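PDB 2X4G: nucleoside-diphosphate-sugar epimerase from Pseudomonas aeruginosa, which probably binds a nicotinamide cofactor and carries out redox chemistry on a nucleotide-sugar-type substrate, although its actual reaction is not established. Local coordinates for residues 181-186 against 212-217; 196-201 against 329-334; 216-221 against 319-324; 240-245 against 304-309. One frame throughout, in Å; residues are numbered along the deposited sequence.

Contact 1: residues 181-186 against 212-217; sequences PGMVLG and GQRNVI
Met183 sits between Asn215 and Ile217 of the neighbouring strand and bonds to both. Its N gives a hydrogen to Asn215 O at 2.8 Å, and its O accepts from Ile217 N at 2.8 Å. Ile217, having given its N-H to Met183, accepts in turn from Leu185 N through its own O at 2.8 Å, as in a parallel ladder. Three CA-H...O contacts lie beside these bonds, among them Val216 CA to Met183 O at 3.3 Å.

On the face that carries Met183 and Val216, the methionine is fully extended (chi1 -164°, CG anti to its N), which brings SD against the aliphatic CD of Arg214 at 3.4 Å. The arginine's polar end goes to the hydroxyl of Tyr128. On the same face Leu185 CD1 slants across Val216 CG1, 3.5 Å away. The other face pairs Val184 with Ile217, side by side and pointing the same way, their CG2 methyls 3.8 Å apart.

The amide of Asn215 is satisfied by strand 238-247: ND2 reaches Asn245 OD1 and OD1 takes Gly243 N. Val184 O is bonded to Thr194 OG1, and Leu185 O to Ala219 N at the start of the next helix. Gly182 pairs through its backbone with Leu241, and Val216 with His244. Strand 213-218 is therefore held by two strands, parallel to 176-185 and antiparallel to 238-247, at the mixed end of the otherwise parallel sheet of the Rossmann fold seen in the epimerase/dehydratase family.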
loop_
_atom_site.group_PDB
_atom_site.type_symbol
_atom_site.label_atom_id
_atom_site.label_comp_id
_atom_site.label_asym_id
_atom_site.label_seq_id
_atom_site.Cartn_x
_atom_site.Cartn_y
_atom_site.Cartn_z
ATOM N N PRO A 181 -8.590 1.877 25.916
ATOM C CA PRO A 181 -9.979 1.909 25.494
ATOM C C PRO A 181 -10.223 1.039 24.269
ATOM O O PRO A 181 -9.291 0.746 23.535
ATOM C CB PRO A 181 -10.179 3.372 25.143
ATOM C CG PRO A 181 -8.881 3.805 24.648
ATOM C CD PRO A 181 -7.870 3.082 25.482
ATOM N N GLY A 182 -11.466 0.630 24.061
ATOM C CA GLY A 182 -11.873 0.032 22.802
ATOM C C GLY A 182 -11.898 1.088 21.709
ATOM O O GLY A 182 -11.445 2.220 21.915
ATOM N N MET A 183 -12.426 0.726 20.542
ATOM C CA MET A 183 -12.604 1.674 19.455
ATOM C C MET A 183 -13.482 2.840 19.955
ATOM O O MET A 183 -14.645 2.641 20.282
ATOM C CB MET A 183 -13.262 0.972 18.269
ATOM C CG MET A 183 -13.160 1.708 16.949
ATOM S SD MET A 183 -14.380 1.143 15.737
ATOM C CE MET A 183 -14.080 2.302 14.402
ATOM N N VAL A 184 -12.904 4.040 20.024
ATOM C CA VAL A 184 -13.572 5.233 20.556
ATOM C C VAL A 184 -14.420 5.939 19.495
ATOM O O VAL A 184 -13.922 6.312 18.447
ATOM C CB VAL A 184 -12.536 6.222 21.114
ATOM C CG1 VAL A 184 -13.210 7.465 21.674
ATOM C CG2 VAL A 184 -11.688 5.538 22.196
ATOM N N LEU A 185 -15.703 6.129 19.766
ATOM C CA LEU A 185 -16.609 6.776 18.806
ATOM C C LEU A 185 -17.401 7.861 19.527
ATOM O O LEU A 185 -17.854 7.633 20.660
ATOM C CB LEU A 185 -17.582 5.753 18.201
ATOM C CG LEU A 185 -17.041 4.785 17.148
ATOM C CD1 LEU A 185 -18.106 3.766 16.842
ATOM C CD2 LEU A 185 -16.625 5.513 15.875
ATOM N N GLY A 186 -17.565 9.021 18.885
ATOM C CA GLY A 186 -18.332 10.100 19.492
ATOM C C GLY A 186 -18.194 11.426 18.802
ATOM O O GLY A 186 -17.755 11.504 17.680
ATOM N N GLY A 212 -15.891 -9.533 11.645
ATOM C CA GLY A 212 -14.966 -9.284 12.749
ATOM C C GLY A 212 -15.636 -8.860 14.044
ATOM O O GLY A 212 -16.742 -8.313 14.052
ATOM N N GLN A 213 -14.947 -9.108 15.145
ATOM C CA GLN A 213 -15.467 -8.784 16.455
ATOM C C GLN A 213 -14.763 -7.527 16.909
ATOM O O GLN A 213 -13.579 -7.372 16.664
ATOM C CB GLN A 213 -15.170 -9.924 17.435
ATOM C CG GLN A 213 -15.520 -11.303 16.919
ATOM C CD GLN A 213 -15.518 -12.325 18.029
ATOM O OE1 GLN A 213 -16.551 -12.972 18.304
ATOM N NE2 GLN A 213 -14.376 -12.451 18.715
ATOM N N ARG A 214 -15.479 -6.645 17.594
ATOM C CA ARG A 214 -14.913 -5.371 18.019
ATOM C C ARG A 214 -15.613 -4.821 19.238
ATOM O O ARG A 214 -16.804 -5.018 19.393
ATOM C CB ARG A 214 -15.046 -4.369 16.881
ATOM C CG ARG A 214 -14.199 -3.137 17.077
ATOM C CD ARG A 214 -14.159 -2.278 15.829
ATOM N NE ARG A 214 -13.398 -2.917 14.761
ATOM C CZ ARG A 214 -12.067 -2.958 14.700
ATOM N NH1 ARG A 214 -11.321 -2.404 15.658
ATOM N NH2 ARG A 214 -11.481 -3.578 13.678
ATOM N N ASN A 215 -14.868 -4.135 20.097
ATOM C CA ASN A 215 -15.454 -3.361 21.195
ATOM C C ASN A 215 -15.396 -1.877 20.895
ATOM O O ASN A 215 -14.316 -1.319 20.630
ATOM C CB ASN A 215 -14.766 -3.615 22.526
ATOM C CG ASN A 215 -15.527 -2.993 23.707
ATOM O OD1 ASN A 215 -15.214 -1.886 24.136
ATOM N ND2 ASN A 215 -16.533 -3.702 24.222
ATOM N N VAL A 216 -16.574 -1.258 20.948
ATOM C CA VAL A 216 -16.764 0.154 20.674
ATOM C C VAL A 216 -17.100 0.865 21.979
ATOM O O VAL A 216 -17.815 0.309 22.807
ATOM C CB VAL A 216 -17.905 0.328 19.666
ATOM C CG1 VAL A 216 -18.430 1.762 19.649
ATOM C CG2 VAL A 216 -17.418 -0.065 18.307
ATOM N N ILE A 217 -16.577 2.077 22.167
ATOM C CA ILE A 217 -16.817 2.846 23.391
ATOM C C ILE A 217 -17.103 4.306 23.082
ATOM O O ILE A 217 -16.537 4.896 22.161
ATOM C CB ILE A 217 -15.650 2.765 24.424
ATOM C CG1 ILE A 217 -16.118 3.332 25.782
ATOM C CG2 ILE A 217 -14.415 3.483 23.909
ATOM C CD1 ILE A 217 -15.058 3.668 26.741
#

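Contact 2: residues 196-201 against 329-334; sequences RVITAI and RAIDWF
Thr199 lays its methyl over one face of the Phe334 ring, while Ile198 meets the same ring at its edge. Thr199 CG2 is 3.9 Å from the centroid of the Phe334 ring and only 15° off the normal, a CH-pi contact displaced slightly toward the rim on the CD2 side. The torsion behind it, chi1 65°, turns CG2 anti to the carbonyl carbon and tucks OG1 back over the helix, where Thr199 OG1 makes a weak bond to Arg196 O at 3.4 Å. The hydroxyl thus stays with its own helix and the methyl is left to meet the ring.

The last helix of the chain, 323-336, here packs on helix 196-202, the one that follows strand 176-185 of the Rossmann-type sheet. The axes of segments 196-201 and 329-334 come within 10.3 Å at a crossing angle of -65°, and the contacts between them are apolar, with no hydrogen bond across.

Ile198 is directed toward the other helix and uses two of its branches. Ile198 CG2 lies close to the ring plane, 3.7 Å from Phe334 CD2, and also touches Ile331 CG1 at 3.9 Å. Ile198 CD1 reaches instead to Ala330 CB, 3.7 Å away. Ile198 and Phe334 stand roughly at right angles, whereas Ile198 and Ile331 meet at a slant. Helix 248-259 also contributes, Ile255 touching Ile198 and Leu259 touching Ile331. Phe334 has two further neighbours, Pro192 and the ring of Tyr339.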
loop_
_atom_site.group_PDB
_atom_site.type_symbol
_atom_site.label_atom_id
_atom_site.label_comp_id
_atom_site.label_asym_id
_atom_site.label_seq_id
_atom_site.Cartn_x
_atom_site.Cartn_y
_atom_site.Cartn_z
ATOM N N ARG A 196 -14.209 7.493 10.853
ATOM C CA ARG A 196 -14.266 7.416 9.381
ATOM C C ARG A 196 -15.267 6.342 8.934
ATOM O O ARG A 196 -15.749 6.393 7.806
ATOM C CB ARG A 196 -12.877 7.200 8.728
ATOM C CG ARG A 196 -12.249 8.524 8.188
ATOM C CD ARG A 196 -10.805 8.413 7.578
ATOM N NE ARG A 196 -9.746 8.473 8.600
ATOM C CZ ARG A 196 -8.429 8.337 8.374
ATOM N NH1 ARG A 196 -7.962 8.136 7.145
ATOM N NH2 ARG A 196 -7.564 8.401 9.394
ATOM N N VAL A 197 -15.584 5.387 9.822
ATOM C CA VAL A 197 -16.601 4.377 9.531
ATOM C C VAL A 197 -17.903 5.071 9.253
ATOM O O VAL A 197 -18.603 4.729 8.313
ATOM C CB VAL A 197 -16.934 3.419 10.698
ATOM C CG1 VAL A 197 -17.510 2.123 10.129
ATOM C CG2 VAL A 197 -15.743 3.115 11.531
ATOM N N ILE A 198 -18.215 6.043 10.107
ATOM C CA ILE A 198 -19.486 6.732 10.058
ATOM C C ILE A 198 -19.558 7.561 8.811
ATOM O O ILE A 198 -20.537 7.505 8.101
ATOM C CB ILE A 198 -19.705 7.611 11.299
ATOM C CG1 ILE A 198 -19.996 6.728 12.516
ATOM C CG2 ILE A 198 -20.829 8.576 11.053
ATOM C CD1 ILE A 198 -19.704 7.399 13.828
ATOM N N THR A 199 -18.503 8.306 8.519
ATOM C CA THR A 199 -18.513 9.146 7.321
ATOM C C THR A 199 -18.372 8.330 6.028
ATOM O O THR A 199 -18.989 8.674 5.024
ATOM C CB THR A 199 -17.480 10.286 7.392
ATOM O OG1 THR A 199 -16.152 9.757 7.413
ATOM C CG2 THR A 199 -17.713 11.125 8.644
ATOM N N ALA A 200 -17.597 7.248 6.042
ATOM C CA ALA A 200 -17.462 6.423 4.843
ATOM C C ALA A 200 -18.837 5.896 4.451
ATOM O O ALA A 200 -19.300 6.090 3.313
ATOM C CB ALA A 200 -16.494 5.288 5.067
ATOM N N ILE A 201 -19.509 5.264 5.408
ATOM C CA ILE A 201 -20.863 4.782 5.190
ATOM C C ILE A 201 -21.772 5.916 4.686
ATOM O O ILE A 201 -22.322 5.826 3.600
ATOM C CB ILE A 201 -21.427 4.161 6.467
ATOM C CG1 ILE A 201 -20.724 2.826 6.740
ATOM C CG2 ILE A 201 -22.916 3.935 6.337
ATOM C CD1 ILE A 201 -21.130 2.172 8.015
ATOM N N ARG A 329 -24.685 11.011 18.175
ATOM C CA ARG A 329 -24.065 12.244 18.618
ATOM C C ARG A 329 -22.886 12.516 17.703
ATOM O O ARG A 329 -22.623 13.658 17.324
ATOM C CB ARG A 329 -23.610 12.100 20.058
ATOM C CG ARG A 329 -23.544 13.385 20.844
ATOM C CD ARG A 329 -22.914 13.153 22.204
ATOM N NE ARG A 329 -23.700 12.177 22.963
ATOM C CZ ARG A 329 -23.231 11.063 23.534
ATOM N NH1 ARG A 329 -21.939 10.730 23.508
ATOM N NH2 ARG A 329 -24.085 10.273 24.167
ATOM N N ALA A 330 -22.192 11.442 17.342
ATOM C CA ALA A 330 -21.151 11.485 16.341
ATOM C C ALA A 330 -21.738 11.935 15.018
ATOM O O ALA A 330 -21.269 12.897 14.405
ATOM C CB ALA A 330 -20.498 10.117 16.197
ATOM N N ILE A 331 -22.779 11.244 14.578
ATOM C CA ILE A 331 -23.441 11.606 13.342
ATOM C C ILE A 331 -23.765 13.088 13.302
ATOM O O ILE A 331 -23.480 13.726 12.323
ATOM C CB ILE A 331 -24.711 10.772 13.093
ATOM C CG1 ILE A 331 -24.315 9.374 12.617
ATOM C CG2 ILE A 331 -25.592 11.427 12.021
ATOM C CD1 ILE A 331 -25.470 8.398 12.562
ATOM N N ASP A 332 -24.328 13.639 14.361
ATOM C CA ASP A 332 -24.705 15.055 14.371
ATOM C C ASP A 332 -23.512 16.008 14.320
ATOM O O ASP A 332 -23.541 17.031 13.616
ATOM C CB ASP A 332 -25.547 15.377 15.609
ATOM C CG ASP A 332 -26.951 14.812 15.519
ATOM O OD1 ASP A 332 -27.414 14.489 14.396
ATOM O OD2 ASP A 332 -27.592 14.687 16.582
ATOM N N TRP A 333 -22.470 15.683 15.077
ATOM C CA TRP A 333 -21.259 16.459 15.034
ATOM C C TRP A 333 -20.717 16.495 13.596
ATOM O O TRP A 333 -20.392 17.567 13.073
ATOM C CB TRP A 333 -20.224 15.918 16.024
ATOM C CG TRP A 333 -19.153 16.893 16.233
ATOM C CD1 TRP A 333 -19.152 17.950 17.097
ATOM C CD2 TRP A 333 -17.924 16.947 15.536
ATOM N NE1 TRP A 333 -17.970 18.661 16.994
ATOM C CE2 TRP A 333 -17.200 18.066 16.034
ATOM C CE3 TRP A 333 -17.351 16.167 14.537
ATOM C CZ2 TRP A 333 -15.934 18.418 15.555
ATOM C CZ3 TRP A 333 -16.081 16.526 14.052
ATOM C CH2 TRP A 333 -15.395 17.641 14.566
ATOM N N PHE A 334 -20.645 15.337 12.943
ATOM C CA PHE A 334 -20.099 15.290 11.591
ATOM C C PHE A 334 -20.921 16.131 10.634
ATOM O O PHE A 334 -20.375 16.805 9.773
ATOM C CB PHE A 334 -20.013 13.851 11.072
ATOM C CG PHE A 334 -18.931 13.036 11.718
ATOM C CD1 PHE A 334 -17.666 13.579 11.953
ATOM C CD2 PHE A 334 -19.160 11.737 12.076
ATOM C CE1 PHE A 334 -16.676 12.846 12.540
ATOM C CE2 PHE A 334 -18.155 10.989 12.671
ATOM C CZ PHE A 334 -16.909 11.550 12.903
#

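Contact 3: residues 216-221 against 319-324; sequences VIDAAE and STTALD
Glu221 reaches across to Ser319, Thr320 and Thr321 and puts a single carboxylate oxygen, OE2, at the centre of the contact. Ser319 OG donates to Glu221 OE2 at 2.6 Å, arriving nearly along the C-O axis. Thr320 N comes in on the syn lone pair of Glu221 OE2 at 3.1 Å, and Thr321 N, longer at 3.3 Å, approaches the same oxygen from above the carboxylate plane, 37° out of it. Two consecutive backbone N-H groups and a hydroxyl thus grip one oxygen, which ties down the turn ahead of helix 323-336. That much donation would be expected to stabilise the charged form of Glu221. Ser319 OG is in place for it because it stands anti to its backbone N (chi1 -176°).

A second shell sets Glu221 itself. Glu221 N is hydrogen-bonded to Asp218 OD2 at 3.2 Å through the anti lone pair, so the first turn of helix 219-232 is fastened where the glutamate leaves it. Water carries the network further: one molecule accepts from Asp218 N and donates to Ser319 OG, while another donates to Asp218 OD2 at 2.7 Å and lies at a weak 3.3 Å from Thr321 OG1.

Asp218 OD1 turns to the C-terminal helix, taking a hydrogen bond from Thr326 and a salt bridge from Arg329, with Thr321 CG2 resting 3.8 Å from it. Apart from these polar groups, Leu323 CD1 crosses Val216 CG1 at 4.0 Å. Asp218 is a classic aspartate N-cap, placed at the junction where strand 213-218 turns into helix 219-232.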
loop_
_atom_site.group_PDB
_atom_site.type_symbol
_atom_site.label_atom_id
_atom_site.label_comp_id
_atom_site.label_asym_id
_atom_site.label_seq_id
_atom_site.Cartn_x
_atom_site.Cartn_y
_atom_site.Cartn_z
ATOM N N VAL A 216 -16.574 -1.258 20.948
ATOM C CA VAL A 216 -16.764 0.154 20.674
ATOM C C VAL A 216 -17.100 0.865 21.979
ATOM O O VAL A 216 -17.815 0.309 22.807
ATOM C CB VAL A 216 -17.905 0.328 19.666
ATOM C CG1 VAL A 216 -18.430 1.762 19.649
ATOM C CG2 VAL A 216 -17.418 -0.065 18.307
ATOM N N ILE A 217 -16.577 2.077 22.167
ATOM C CA ILE A 217 -16.817 2.846 23.391
ATOM C C ILE A 217 -17.103 4.306 23.082
ATOM O O ILE A 217 -16.537 4.896 22.161
ATOM C CB ILE A 217 -15.650 2.765 24.424
ATOM C CG1 ILE A 217 -16.118 3.332 25.782
ATOM C CG2 ILE A 217 -14.415 3.483 23.909
ATOM C CD1 ILE A 217 -15.058 3.668 26.741
ATOM N N ASP A 218 -18.021 4.864 23.862
ATOM C CA ASP A 218 -18.471 6.226 23.698
ATOM C C ASP A 218 -17.311 7.163 24.114
ATOM O O ASP A 218 -16.618 6.918 25.097
ATOM C CB ASP A 218 -19.749 6.394 24.534
ATOM C CG ASP A 218 -20.277 7.826 24.587
ATOM O OD1 ASP A 218 -21.175 8.138 23.780
ATOM O OD2 ASP A 218 -19.846 8.622 25.465
ATOM N N ALA A 219 -17.078 8.208 23.338
ATOM C CA ALA A 219 -15.940 9.060 23.568
ATOM C C ALA A 219 -16.025 9.732 24.936
ATOM O O ALA A 219 -15.042 9.747 25.685
ATOM C CB ALA A 219 -15.829 10.099 22.476
ATOM N N ALA A 220 -17.188 10.297 25.248
ATOM C CA ALA A 220 -17.359 11.043 26.499
ATOM C C ALA A 220 -16.998 10.151 27.670
ATOM O O ALA A 220 -16.290 10.574 28.565
ATOM C CB ALA A 220 -18.805 11.590 26.649
ATOM N N GLU A 221 -17.453 8.908 27.638
ATOM C CA GLU A 221 -17.175 7.968 28.714
ATOM C C GLU A 221 -15.709 7.593 28.759
ATOM O O GLU A 221 -15.120 7.592 29.844
ATOM C CB GLU A 221 -18.023 6.684 28.611
ATOM C CG GLU A 221 -19.466 6.938 28.289
ATOM C CD GLU A 221 -20.436 6.163 29.141
ATOM O OE1 GLU A 221 -20.703 6.619 30.268
ATOM O OE2 GLU A 221 -20.971 5.139 28.665
ATOM N N SER A 319 -19.686 1.604 31.230
ATOM C CA SER A 319 -20.518 2.389 30.332
ATOM C C SER A 319 -21.971 2.299 30.727
ATOM O O SER A 319 -22.430 1.254 31.193
ATOM C CB SER A 319 -20.364 1.884 28.896
ATOM O OG SER A 319 -21.083 2.688 27.968
ATOM N N THR A 320 -22.674 3.418 30.555
ATOM C CA THR A 320 -24.115 3.488 30.775
ATOM C C THR A 320 -24.871 4.030 29.554
ATOM O O THR A 320 -26.090 4.054 29.555
ATOM C CB THR A 320 -24.457 4.313 32.073
ATOM O OG1 THR A 320 -23.748 5.549 32.102
ATOM C CG2 THR A 320 -24.051 3.558 33.298
ATOM N N THR A 321 -24.147 4.409 28.501
ATOM C CA THR A 321 -24.714 5.084 27.324
ATOM C C THR A 321 -25.166 4.073 26.268
ATOM O O THR A 321 -24.434 3.171 25.926
ATOM C CB THR A 321 -23.676 6.083 26.698
ATOM O OG1 THR A 321 -23.157 6.931 27.728
ATOM C CG2 THR A 321 -24.283 6.959 25.628
ATOM N N ALA A 322 -26.389 4.222 25.768
ATOM C CA ALA A 322 -26.865 3.402 24.654
ATOM C C ALA A 322 -25.974 3.672 23.463
ATOM O O ALA A 322 -25.583 4.817 23.246
ATOM C CB ALA A 322 -28.295 3.738 24.311
ATOM N N LEU A 323 -25.655 2.619 22.711
ATOM C CA LEU A 323 -24.848 2.727 21.488
ATOM C C LEU A 323 -25.430 3.647 20.447
ATOM O O LEU A 323 -24.694 4.252 19.715
ATOM C CB LEU A 323 -24.688 1.361 20.819
ATOM C CG LEU A 323 -23.780 1.320 19.585
ATOM C CD1 LEU A 323 -22.397 1.922 19.900
ATOM C CD2 LEU A 323 -23.667 -0.117 19.110
ATOM N N ASP A 324 -26.755 3.704 20.351
ATOM C CA ASP A 324 -27.414 4.535 19.349
ATOM C C ASP A 324 -27.188 5.994 19.677
ATOM O O ASP A 324 -27.029 6.819 18.765
ATOM C CB ASP A 324 -28.927 4.283 19.323
ATOM C CG ASP A 324 -29.323 3.084 18.485
ATOM O OD1 ASP A 324 -30.558 2.856 18.383
ATOM O OD2 ASP A 324 -28.434 2.385 17.927
HETATM O O HOH W 1 -19.856 3.030 25.374
HETATM O O HOH W 2 -21.808 9.831 26.854
#

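Contact 4: residues 240-245 against 304-309; sequences LLTGHN and QFLDGR
Asn245 uses its side-chain amide like a strand backbone: it engages both the N-H and the C=O of Leu306 while stacked over the ring of Phe305. Leu306 N donates to Asn245 OD1 at 3.0 Å, tilted 30° from the plane of that carbonyl, and Asn245 ND2 returns a weak bond to Leu306 O at 3.4 Å. Asn245 CB sits over one face of the Phe305 ring, 3.5 Å from its centroid, a CH-pi contact offset toward the rim, and the amide plane is 28° from the ring plane. The amide can swing over there because chi1 is -68°, with CG anti to the carbonyl carbon. Leu306 N, which can only donate, settles which end of the amide is oxygen; Asn215 is a second donor to that same atom.

Further along, Thr242 CG2 packs on Leu306 CB at 3.5 Å, while Thr242 OG1 lies against Gly308 CA, also at 3.5 Å. Leu240 crosses Leu306 at about a right angle, CD2 to CD1 3.7 Å apart. The loop then closes on itself in an Asx turn, Asp307 OD2 accepting Arg309 N at 3.2 Å, with Gly308 at the N-cap of helix 309-315.

With both backbone polar groups of Leu306 met by one side-chain amide, the loop gains strand-like pairing here without a backbone partner on strand 238-247, though the ND2 half of it is weak.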
loop_
_atom_site.group_PDB
_atom_site.type_symbol
_atom_site.label_atom_id
_atom_site.label_comp_id
_atom_site.label_asym_id
_atom_site.label_seq_id
_atom_site.Cartn_x
_atom_site.Cartn_y
_atom_site.Cartn_z
ATOM N N LEU A 240 -8.761 -2.089 30.697
ATOM C CA LEU A 240 -9.618 -2.029 29.528
ATOM C C LEU A 240 -10.893 -1.200 29.822
ATOM O O LEU A 240 -11.624 -1.446 30.794
ATOM C CB LEU A 240 -9.974 -3.436 29.089
ATOM C CG LEU A 240 -8.869 -4.251 28.422
ATOM C CD1 LEU A 240 -9.267 -5.725 28.374
ATOM C CD2 LEU A 240 -8.604 -3.691 27.001
ATOM N N LEU A 241 -11.112 -0.190 28.977
ATOM C CA LEU A 241 -12.210 0.739 29.118
ATOM C C LEU A 241 -13.124 0.426 27.943
ATOM O O LEU A 241 -12.822 0.777 26.831
ATOM C CB LEU A 241 -11.684 2.181 29.102
ATOM C CG LEU A 241 -10.611 2.510 30.169
ATOM C CD1 LEU A 241 -10.062 3.909 30.004
ATOM C CD2 LEU A 241 -11.154 2.325 31.597
ATOM N N THR A 242 -14.230 -0.267 28.219
ATOM C CA THR A 242 -15.025 -0.936 27.197
ATOM C C THR A 242 -16.427 -0.405 27.165
ATOM O O THR A 242 -16.899 0.166 28.140
ATOM C CB THR A 242 -15.129 -2.440 27.478
ATOM O OG1 THR A 242 -15.830 -2.649 28.703
ATOM C CG2 THR A 242 -13.766 -3.060 27.616
ATOM N N GLY A 243 -17.099 -0.630 26.039
ATOM C CA GLY A 243 -18.434 -0.102 25.778
ATOM C C GLY A 243 -19.341 -1.235 25.388
ATOM O O GLY A 243 -19.962 -1.846 26.256
ATOM N N HIS A 244 -19.410 -1.527 24.090
ATOM C CA HIS A 244 -20.252 -2.619 23.571
ATOM C C HIS A 244 -19.422 -3.562 22.724
ATOM O O HIS A 244 -18.667 -3.110 21.853
ATOM C CB HIS A 244 -21.397 -2.071 22.728
ATOM C CG HIS A 244 -22.268 -1.105 23.465
ATOM N ND1 HIS A 244 -22.267 0.250 23.201
ATOM C CD2 HIS A 244 -23.135 -1.289 24.489
ATOM C CE1 HIS A 244 -23.108 0.854 24.018
ATOM N NE2 HIS A 244 -23.647 -0.056 24.811
ATOM N N ASN A 245 -19.546 -4.864 22.990
ATOM C CA ASN A 245 -18.995 -5.871 22.096
ATOM C C ASN A 245 -19.944 -6.065 20.930
ATOM O O ASN A 245 -21.133 -6.207 21.109
ATOM C CB ASN A 245 -18.768 -7.173 22.827
ATOM C CG ASN A 245 -17.674 -7.070 23.836
ATOM O OD1 ASN A 245 -16.612 -6.533 23.579
ATOM N ND2 ASN A 245 -17.926 -7.580 24.985
ATOM N N GLN A 304 -10.824 -7.986 18.740
ATOM C CA GLN A 304 -11.627 -8.905 19.577
ATOM C C GLN A 304 -12.563 -8.186 20.543
ATOM O O GLN A 304 -12.495 -6.968 20.695
ATOM C CB GLN A 304 -10.726 -9.855 20.364
ATOM C CG GLN A 304 -9.757 -9.184 21.326
ATOM C CD GLN A 304 -8.863 -10.189 22.022
ATOM O OE1 GLN A 304 -9.257 -11.336 22.242
ATOM N NE2 GLN A 304 -7.655 -9.772 22.368
ATOM N N PHE A 305 -13.452 -8.956 21.171
ATOM C CA PHE A 305 -14.304 -8.460 22.248
ATOM C C PHE A 305 -13.426 -8.268 23.463
ATOM O O PHE A 305 -12.434 -8.975 23.630
ATOM C CB PHE A 305 -15.434 -9.440 22.604
ATOM C CG PHE A 305 -16.543 -9.552 21.568
ATOM C CD1 PHE A 305 -16.707 -8.629 20.547
ATOM C CD2 PHE A 305 -17.450 -10.585 21.656
ATOM C CE1 PHE A 305 -17.752 -8.760 19.627
ATOM C CE2 PHE A 305 -18.486 -10.711 20.743
ATOM C CZ PHE A 305 -18.634 -9.789 19.730
ATOM N N LEU A 306 -13.808 -7.314 24.307
ATOM C CA LEU A 306 -13.045 -6.953 25.493
ATOM C C LEU A 306 -13.902 -7.134 26.757
ATOM O O LEU A 306 -15.104 -6.909 26.723
ATOM C CB LEU A 306 -12.542 -5.512 25.367
ATOM C CG LEU A 306 -11.748 -5.170 24.090
ATOM C CD1 LEU A 306 -11.024 -3.824 24.204
ATOM C CD2 LEU A 306 -10.744 -6.266 23.708
ATOM N N ASP A 307 -13.268 -7.567 27.847
ATOM C CA ASP A 307 -13.900 -7.791 29.141
ATOM C C ASP A 307 -13.633 -6.559 29.974
ATOM O O ASP A 307 -12.479 -6.223 30.218
ATOM C CB ASP A 307 -13.262 -9.029 29.823
ATOM C CG ASP A 307 -13.989 -9.473 31.123
ATOM O OD1 ASP A 307 -13.641 -10.553 31.668
ATOM O OD2 ASP A 307 -14.913 -8.768 31.592
ATOM N N GLY A 308 -14.700 -5.903 30.425
ATOM C CA GLY A 308 -14.599 -4.679 31.225
ATOM C C GLY A 308 -14.610 -4.807 32.741
ATOM O O GLY A 308 -14.687 -3.799 33.432
ATOM N N ARG A 309 -14.495 -6.017 33.268
ATOM C CA ARG A 309 -14.652 -6.248 34.712
ATOM C C ARG A 309 -13.601 -5.577 35.603
ATOM O O ARG A 309 -13.925 -5.080 36.688
ATOM C CB ARG A 309 -14.643 -7.747 35.015
ATOM C CG ARG A 309 -15.928 -8.498 34.643
ATOM C CD ARG A 309 -15.617 -9.998 34.474
ATOM N NE ARG A 309 -16.757 -10.878 34.747
ATOM C CZ ARG A 309 -16.690 -12.210 34.729
ATOM N NH1 ARG A 309 -15.537 -12.818 34.428
ATOM N NH2 ARG A 309 -17.777 -12.942 34.998
#

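Contacts 1, 3 and 4 cluster round strand 213-218. Contacts 1 and 3 share Val216 and Ile217, with centres about 9 Å apart; the centres of contacts 1 and 4 are about 8 Å apart. Contacts 3 and 4, centres about 11 Å apart, meet where His244 CE1 packs against Thr321 O and Leu323 N. Contact 2 stands farther off: its centre is about 14 Å from that of contact 1, which it touches through Gly186 O on Ala330 CB. Arg329 joins contacts 2 and 3, its NH1 2.7 Å from Asp218 OD1. Contact 1 builds the sheet; contacts 3 and 4 attach later segments to its strands, and contact 2 packs the last helix on helix 196-202.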